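Local coordinates for 3-hydroxyisobutyrate dehydrogenase family protein (Geobacter sulfurreducens, PDB 3PDU) that probably reduces succinic semialdehyde to gamma-hydroxybutyrate with an NADP cofactor, as a member of the beta-hydroxyacid dehydrogenase family, at residues 112-124 with 133-146. Sequence-based numbering, arbitrary orientation.
Sequences RGGRFLEAPVSGT and LIILAAGDQSLFTD. With NAP (NADP nicotinamide-adenine-dinucleotide phosphate), chain I.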
loop_
_atom_site.group_PDB
_atom_site.type_symbol
_atom_site.label_atom_id
_atom_site.label_comp_id
_atom_site.label_asym_id
_atom_site.label_seq_id
_atom_site.Cartn_x
_atom_site.Cartn_y
_atom_site.Cartn_z
ATOM N N ARG A 112 -14.863 36.741 19.404
ATOM C CA ARG A 112 -15.910 36.953 20.398
ATOM C C ARG A 112 -15.335 37.512 21.692
ATOM O O ARG A 112 -16.064 37.744 22.651
ATOM C CB ARG A 112 -16.648 35.647 20.697
ATOM C CG ARG A 112 -17.467 35.108 19.544
ATOM C CD ARG A 112 -18.865 35.711 19.522
ATOM N NE ARG A 112 -19.757 34.928 18.668
ATOM C CZ ARG A 112 -21.082 35.039 18.655
ATOM N NH1 ARG A 112 -21.687 35.907 19.457
ATOM N NH2 ARG A 112 -21.804 34.277 17.842
ATOM N N GLY A 113 -14.023 37.706 21.727
ATOM C CA GLY A 113 -13.375 38.240 22.908
ATOM C C GLY A 113 -12.932 37.190 23.913
ATOM O O GLY A 113 -12.632 37.518 25.057
ATOM N N GLY A 114 -12.891 35.927 23.492
ATOM C CA GLY A 114 -12.416 34.859 24.352
ATOM C C GLY A 114 -10.941 34.618 24.098
ATOM O O GLY A 114 -10.369 35.214 23.191
ATOM N N ARG A 115 -10.307 33.783 24.917
ATOM C CA ARG A 115 -8.955 33.319 24.607
ATOM C C ARG A 115 -9.008 31.850 24.232
ATOM O O ARG A 115 -9.804 31.098 24.806
ATOM C CB ARG A 115 -8.016 33.530 25.802
ATOM C CG ARG A 115 -7.828 34.997 26.195
ATOM C CD ARG A 115 -6.958 35.128 27.440
ATOM N NE ARG A 115 -7.619 34.583 28.622
ATOM C CZ ARG A 115 -6.983 34.179 29.717
ATOM N NH1 ARG A 115 -5.661 34.247 29.780
ATOM N NH2 ARG A 115 -7.667 33.700 30.752
ATOM N N PHE A 116 -8.176 31.449 23.270
ATOM C CA PHE A 116 -8.177 30.079 22.768
ATOM C C PHE A 116 -6.806 29.419 22.859
ATOM O O PHE A 116 -5.766 30.021 22.549
ATOM C CB PHE A 116 -8.672 29.982 21.313
ATOM C CG PHE A 116 -8.654 28.568 20.774
ATOM C CD1 PHE A 116 -9.633 27.657 21.155
ATOM C CD2 PHE A 116 -7.644 28.142 19.916
ATOM C CE1 PHE A 116 -9.615 26.347 20.683
ATOM C CE2 PHE A 116 -7.626 26.842 19.429
ATOM C CZ PHE A 116 -8.609 25.942 19.817
ATOM N N LEU A 117 -6.822 28.165 23.277
ATOM C CA LEU A 117 -5.630 27.332 23.282
ATOM C C LEU A 117 -6.035 25.951 22.811
ATOM O O LEU A 117 -7.059 25.430 23.255
ATOM C CB LEU A 117 -5.101 27.232 24.720
ATOM C CG LEU A 117 -3.775 26.518 24.956
ATOM C CD1 LEU A 117 -2.629 27.412 24.495
ATOM C CD2 LEU A 117 -3.628 26.191 26.444
ATOM N N GLU A 118 -5.264 25.349 21.908
ATOM C CA GLU A 118 -5.506 23.947 21.585
ATOM C C GLU A 118 -4.558 23.161 22.472
ATOM O O GLU A 118 -3.454 23.621 22.760
ATOM C CB GLU A 118 -5.258 23.657 20.096
ATOM C CG GLU A 118 -3.795 23.776 19.655
ATOM C CD GLU A 118 -3.575 23.380 18.199
ATOM O OE1 GLU A 118 -4.544 22.951 17.537
ATOM O OE2 GLU A 118 -2.429 23.505 17.712
ATOM N N ALA A 119 -4.987 22.000 22.943
ATOM C CA ALA A 119 -4.112 21.193 23.782
ATOM C C ALA A 119 -4.429 19.703 23.680
ATOM O O ALA A 119 -4.802 19.072 24.677
ATOM C CB ALA A 119 -4.175 21.667 25.233
ATOM N N PRO A 120 -4.263 19.128 22.477
ATOM C CA PRO A 120 -4.494 17.688 22.339
ATOM C C PRO A 120 -3.459 16.940 23.184
ATOM O O PRO A 120 -2.436 17.515 23.562
ATOM C CB PRO A 120 -4.276 17.431 20.839
ATOM C CG PRO A 120 -3.375 18.569 20.381
ATOM C CD PRO A 120 -3.773 19.748 21.226
ATOM N N VAL A 121 -3.721 15.681 23.491
ATOM C CA VAL A 121 -2.849 14.956 24.398
ATOM C C VAL A 121 -2.328 13.641 23.826
ATOM O O VAL A 121 -2.953 13.026 22.962
ATOM C CB VAL A 121 -3.570 14.659 25.728
ATOM C CG1 VAL A 121 -4.083 15.949 26.361
ATOM C CG2 VAL A 121 -4.718 13.657 25.518
ATOM N N SER A 122 -1.174 13.211 24.321
ATOM C CA SER A 122 -0.676 11.879 24.022
ATOM C C SER A 122 -0.817 11.056 25.307
ATOM O O SER A 122 -0.383 11.487 26.377
ATOM C CB SER A 122 0.787 11.960 23.558
ATOM O OG SER A 122 1.310 10.681 23.258
ATOM N N GLY A 123 -1.442 9.886 25.212
ATOM C CA GLY A 123 -1.771 9.109 26.401
ATOM C C GLY A 123 -3.216 8.644 26.305
ATOM O O GLY A 123 -4.074 9.394 25.846
ATOM N N THR A 124 -3.482 7.411 26.727
ATOM C CA THR A 124 -4.783 6.781 26.501
ATOM C C THR A 124 -5.618 6.785 27.786
ATOM O O THR A 124 -5.420 7.638 28.650
ATOM C CB THR A 124 -4.616 5.343 25.857
ATOM O OG1 THR A 124 -5.889 4.785 25.533
ATOM C CG2 THR A 124 -3.896 4.400 26.790
ATOM N N LEU A 133 -1.063 12.332 31.361
ATOM C CA LEU A 133 -1.111 12.692 29.940
ATOM C C LEU A 133 0.078 13.577 29.562
ATOM O O LEU A 133 0.649 14.250 30.415
ATOM C CB LEU A 133 -2.403 13.459 29.642
ATOM C CG LEU A 133 -3.710 12.697 29.859
ATOM C CD1 LEU A 133 -4.920 13.646 29.713
ATOM C CD2 LEU A 133 -3.830 11.517 28.889
ATOM N N ILE A 134 0.440 13.578 28.280
ATOM C CA ILE A 134 1.402 14.542 27.760
ATOM C C ILE A 134 0.579 15.574 27.007
ATOM O O ILE A 134 -0.158 15.233 26.089
ATOM C CB ILE A 134 2.413 13.874 26.801
ATOM C CG1 ILE A 134 3.183 12.760 27.527
ATOM C CG2 ILE A 134 3.372 14.923 26.211
ATOM C CD1 ILE A 134 3.911 11.811 26.596
ATOM N N ILE A 135 0.677 16.831 27.409
ATOM C CA ILE A 135 -0.198 17.849 26.846
ATOM C C ILE A 135 0.556 18.682 25.812
ATOM O O ILE A 135 1.609 19.253 26.116
ATOM C CB ILE A 135 -0.797 18.725 27.971
ATOM C CG1 ILE A 135 -1.681 17.856 28.871
ATOM C CG2 ILE A 135 -1.590 19.886 27.395
ATOM C CD1 ILE A 135 -2.110 18.539 30.159
ATOM N N LEU A 136 0.014 18.723 24.592
ATOM C CA LEU A 136 0.656 19.380 23.442
ATOM C C LEU A 136 -0.043 20.690 23.078
ATOM O O LEU A 136 -0.790 20.766 22.104
ATOM C CB LEU A 136 0.623 18.446 22.237
ATOM C CG LEU A 136 1.199 17.049 22.512
ATOM C CD1 LEU A 136 0.900 16.103 21.361
ATOM C CD2 LEU A 136 2.705 17.110 22.798
ATOM N N ALA A 137 0.222 21.730 23.846
ATOM C CA ALA A 137 -0.545 22.967 23.715
ATOM C C ALA A 137 0.036 23.928 22.670
ATOM O O ALA A 137 1.232 23.881 22.359
ATOM C CB ALA A 137 -0.640 23.647 25.065
ATOM N N ALA A 138 -0.837 24.773 22.121
ATOM C CA ALA A 138 -0.461 25.849 21.198
ATOM C C ALA A 138 -1.570 26.894 21.178
ATOM O O ALA A 138 -2.756 26.557 21.223
ATOM C CB ALA A 138 -0.214 25.297 19.775
ATOM N N GLY A 139 -1.184 28.165 21.119
ATOM C CA GLY A 139 -2.140 29.254 21.138
ATOM C C GLY A 139 -1.824 30.251 22.242
ATOM O O GLY A 139 -0.662 30.525 22.533
ATOM N N ASP A 140 -2.865 30.770 22.880
ATOM C CA ASP A 140 -2.725 31.910 23.788
ATOM C C ASP A 140 -1.849 31.612 25.009
ATOM O O ASP A 140 -2.183 30.763 25.828
ATOM C CB ASP A 140 -4.107 32.405 24.218
ATOM C CG ASP A 140 -4.040 33.670 25.046
ATOM O OD1 ASP A 140 -3.521 33.618 26.177
ATOM O OD2 ASP A 140 -4.504 34.718 24.565
ATOM N N GLN A 141 -0.733 32.330 25.133
ATOM C CA GLN A 141 0.231 32.080 26.204
ATOM C C GLN A 141 -0.303 32.401 27.602
ATOM O O GLN A 141 -0.016 31.681 28.555
ATOM C CB GLN A 141 1.533 32.855 25.955
ATOM C CG GLN A 141 2.555 32.114 25.107
ATOM C CD GLN A 141 3.494 31.247 25.941
ATOM O OE1 GLN A 141 3.248 30.995 27.126
ATOM N NE2 GLN A 141 4.580 30.791 25.324
ATOM N N SER A 142 -1.061 33.486 27.730
ATOM C CA SER A 142 -1.653 33.830 29.017
ATOM C C SER A 142 -2.625 32.739 29.473
ATOM O O SER A 142 -2.709 32.432 30.667
ATOM C CB SER A 142 -2.346 35.200 28.975
ATOM O OG SER A 142 -3.563 35.152 28.239
ATOM N N LEU A 143 -3.351 32.146 28.534
ATOM C CA LEU A 143 -4.275 31.063 28.894
ATOM C C LEU A 143 -3.511 29.789 29.282
ATOM O O LEU A 143 -3.874 29.098 30.241
ATOM C CB LEU A 143 -5.267 30.777 27.765
ATOM C CG LEU A 143 -6.293 29.645 27.963
ATOM C CD1 LEU A 143 -7.075 29.799 29.273
ATOM C CD2 LEU A 143 -7.259 29.592 26.766
ATOM N N PHE A 144 -2.456 29.478 28.540
ATOM C CA PHE A 144 -1.587 28.359 28.905
ATOM C C PHE A 144 -1.124 28.519 30.364
ATOM O O PHE A 144 -1.179 27.583 31.163
ATOM C CB PHE A 144 -0.386 28.310 27.942
ATOM C CG PHE A 144 0.584 27.198 28.224
ATOM C CD1 PHE A 144 0.324 25.904 27.790
ATOM C CD2 PHE A 144 1.759 27.444 28.921
ATOM C CE1 PHE A 144 1.229 24.870 28.040
ATOM C CE2 PHE A 144 2.662 26.416 29.183
ATOM C CZ PHE A 144 2.394 25.131 28.743
ATOM N N THR A 145 -0.680 29.719 30.710
ATOM C CA THR A 145 -0.196 30.000 32.056
ATOM C C THR A 145 -1.313 29.850 33.096
ATOM O O THR A 145 -1.130 29.177 34.115
ATOM C CB THR A 145 0.426 31.417 32.135
ATOM O OG1 THR A 145 1.603 31.454 31.321
ATOM C CG2 THR A 145 0.811 31.758 33.569
ATOM N N ASP A 146 -2.460 30.474 32.827
ATOM C CA ASP A 146 -3.620 30.440 33.727
ATOM C C ASP A 146 -4.117 29.026 34.016
ATOM O O ASP A 146 -4.658 28.754 35.096
ATOM C CB ASP A 146 -4.785 31.264 33.143
ATOM C CG ASP A 146 -4.564 32.769 33.266
ATOM O OD1 ASP A 146 -3.630 33.184 33.989
ATOM O OD2 ASP A 146 -5.334 33.538 32.648
HETATM P PA NAP I . -15.249 8.976 23.017
HETATM O O1A NAP I . -15.769 8.389 21.770
HETATM O O2A NAP I . -15.371 8.091 24.188
HETATM O O5B NAP I . -15.921 10.391 23.320
HETATM C C5B NAP I . -16.228 11.347 22.339
HETATM C C4B NAP I . -16.919 12.519 23.037
HETATM O O4B NAP I . -17.328 13.461 22.054
HETATM C C3B NAP I . -18.191 12.106 23.790
HETATM O O3B NAP I . -18.338 12.977 24.898
HETATM C C2B NAP I . -19.291 12.408 22.786
HETATM O O2B NAP I . -20.551 12.730 23.319
HETATM C C1B NAP I . -18.715 13.655 22.149
HETATM N N9A NAP I . -19.281 13.933 20.825
HETATM C C8A NAP I . -19.131 13.220 19.666
HETATM N N7A NAP I . -19.827 13.871 18.696
HETATM C C5A NAP I . -20.390 14.978 19.219
HETATM C C6A NAP I . -21.178 15.982 18.674
HETATM N N6A NAP I . -21.505 15.959 17.377
HETATM N N1A NAP I . -21.614 16.996 19.495
HETATM C C2A NAP I . -21.267 17.025 20.832
HETATM N N3A NAP I . -20.482 16.025 21.364
HETATM C C4A NAP I . -20.056 15.022 20.564
HETATM O O3 NAP I . -13.734 9.375 22.685
HETATM P PN NAP I . -12.437 9.624 23.587
HETATM O O1N NAP I . -11.608 8.408 23.524
HETATM O O2N NAP I . -12.858 10.256 24.863
HETATM O O5D NAP I . -11.750 10.722 22.634
HETATM C C5D NAP I . -11.988 12.108 22.745
HETATM C C4D NAP I . -10.881 12.795 21.956
HETATM O O4D NAP I . -9.629 12.496 22.541
HETATM C C3D NAP I . -10.806 12.254 20.532
HETATM O O3D NAP I . -10.380 13.313 19.688
HETATM C C2D NAP I . -9.708 11.211 20.584
HETATM O O2D NAP I . -9.082 11.008 19.325
HETATM C C1D NAP I . -8.784 11.896 21.583
HETATM N N1N NAP I . -7.854 11.028 22.307
HETATM C C2N NAP I . -8.242 9.798 22.760
HETATM C C3N NAP I . -7.338 9.003 23.473
HETATM C C7N NAP I . -7.743 7.650 24.015
HETATM O O7N NAP I . -6.731 6.759 24.367
HETATM N N7N NAP I . -9.024 7.290 24.134
HETATM C C4N NAP I . -6.054 9.483 23.719
HETATM C C5N NAP I . -5.674 10.749 23.272
HETATM C C6N NAP I . -6.595 11.521 22.574
HETATM P P2B NAP I . -21.658 11.579 23.529
HETATM O O1X NAP I . -22.974 12.297 23.456
HETATM O O2X NAP I . -21.505 10.535 22.444
HETATM O O3X NAP I . -21.458 10.926 24.865
#
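Both terminal nitrogens of Arg115 converge on a single oxygen of Asp146, NH1 and NH2 each lying 3.0 Å from OD2. The salt bridge is end-on but lopsided: NH2 meets the anti lone pair of OD2, NH1 reaches the same oxygen from above the carboxylate plane, and the guanidinium and carboxylate planes are turned 69° apart. A bend at chi3 (-67°) brings the guanidinium alongside helix 141-146, where NH1 also donates to Ser142 OG at 2.8 Å in the guanidinium plane, while Leu143 CB covers one face. Ser142 OG in turn donates to Asp140 OD1, whose carboxylate caps the helix by accepting from Leu143 N at 2.8 Å; NE of Arg115 is held by Gly88 O. A leucine in place of Arg115 would probably leave Asp146 without its positive mate and Ser142 OG without this donor.

Further along, strands 115-122 and 133-139 run antiparallel. Glu118 and Ala138 exchange two backbone bonds, as do Ser122 and Ile134; between these pairs the irregular stretch at Ala119 and Pro120 keeps one, Leu136 N to Pro120 O (2.9 Å), and Leu136 O has no partner. Glu118 OE2 passes Ala138 CB at 3.5 Å, but its carboxylate is bound by Ser102 and backbone amides at the start of helix 166-194. Leu117 CB packs on Leu143 CD2, and chi1 of -174°, turning the branch away from the backbone N, brings CD2 to the edge of the Phe144 ring. Val121 CG1 lies alongside Ile135 CG1 at 4.0 Å, and the paired strands run up to Gly123, whose O comes near C4N of the nicotinamide. At the opposite end, the two donors converging on Asp146 OD2 probably favour its charged form.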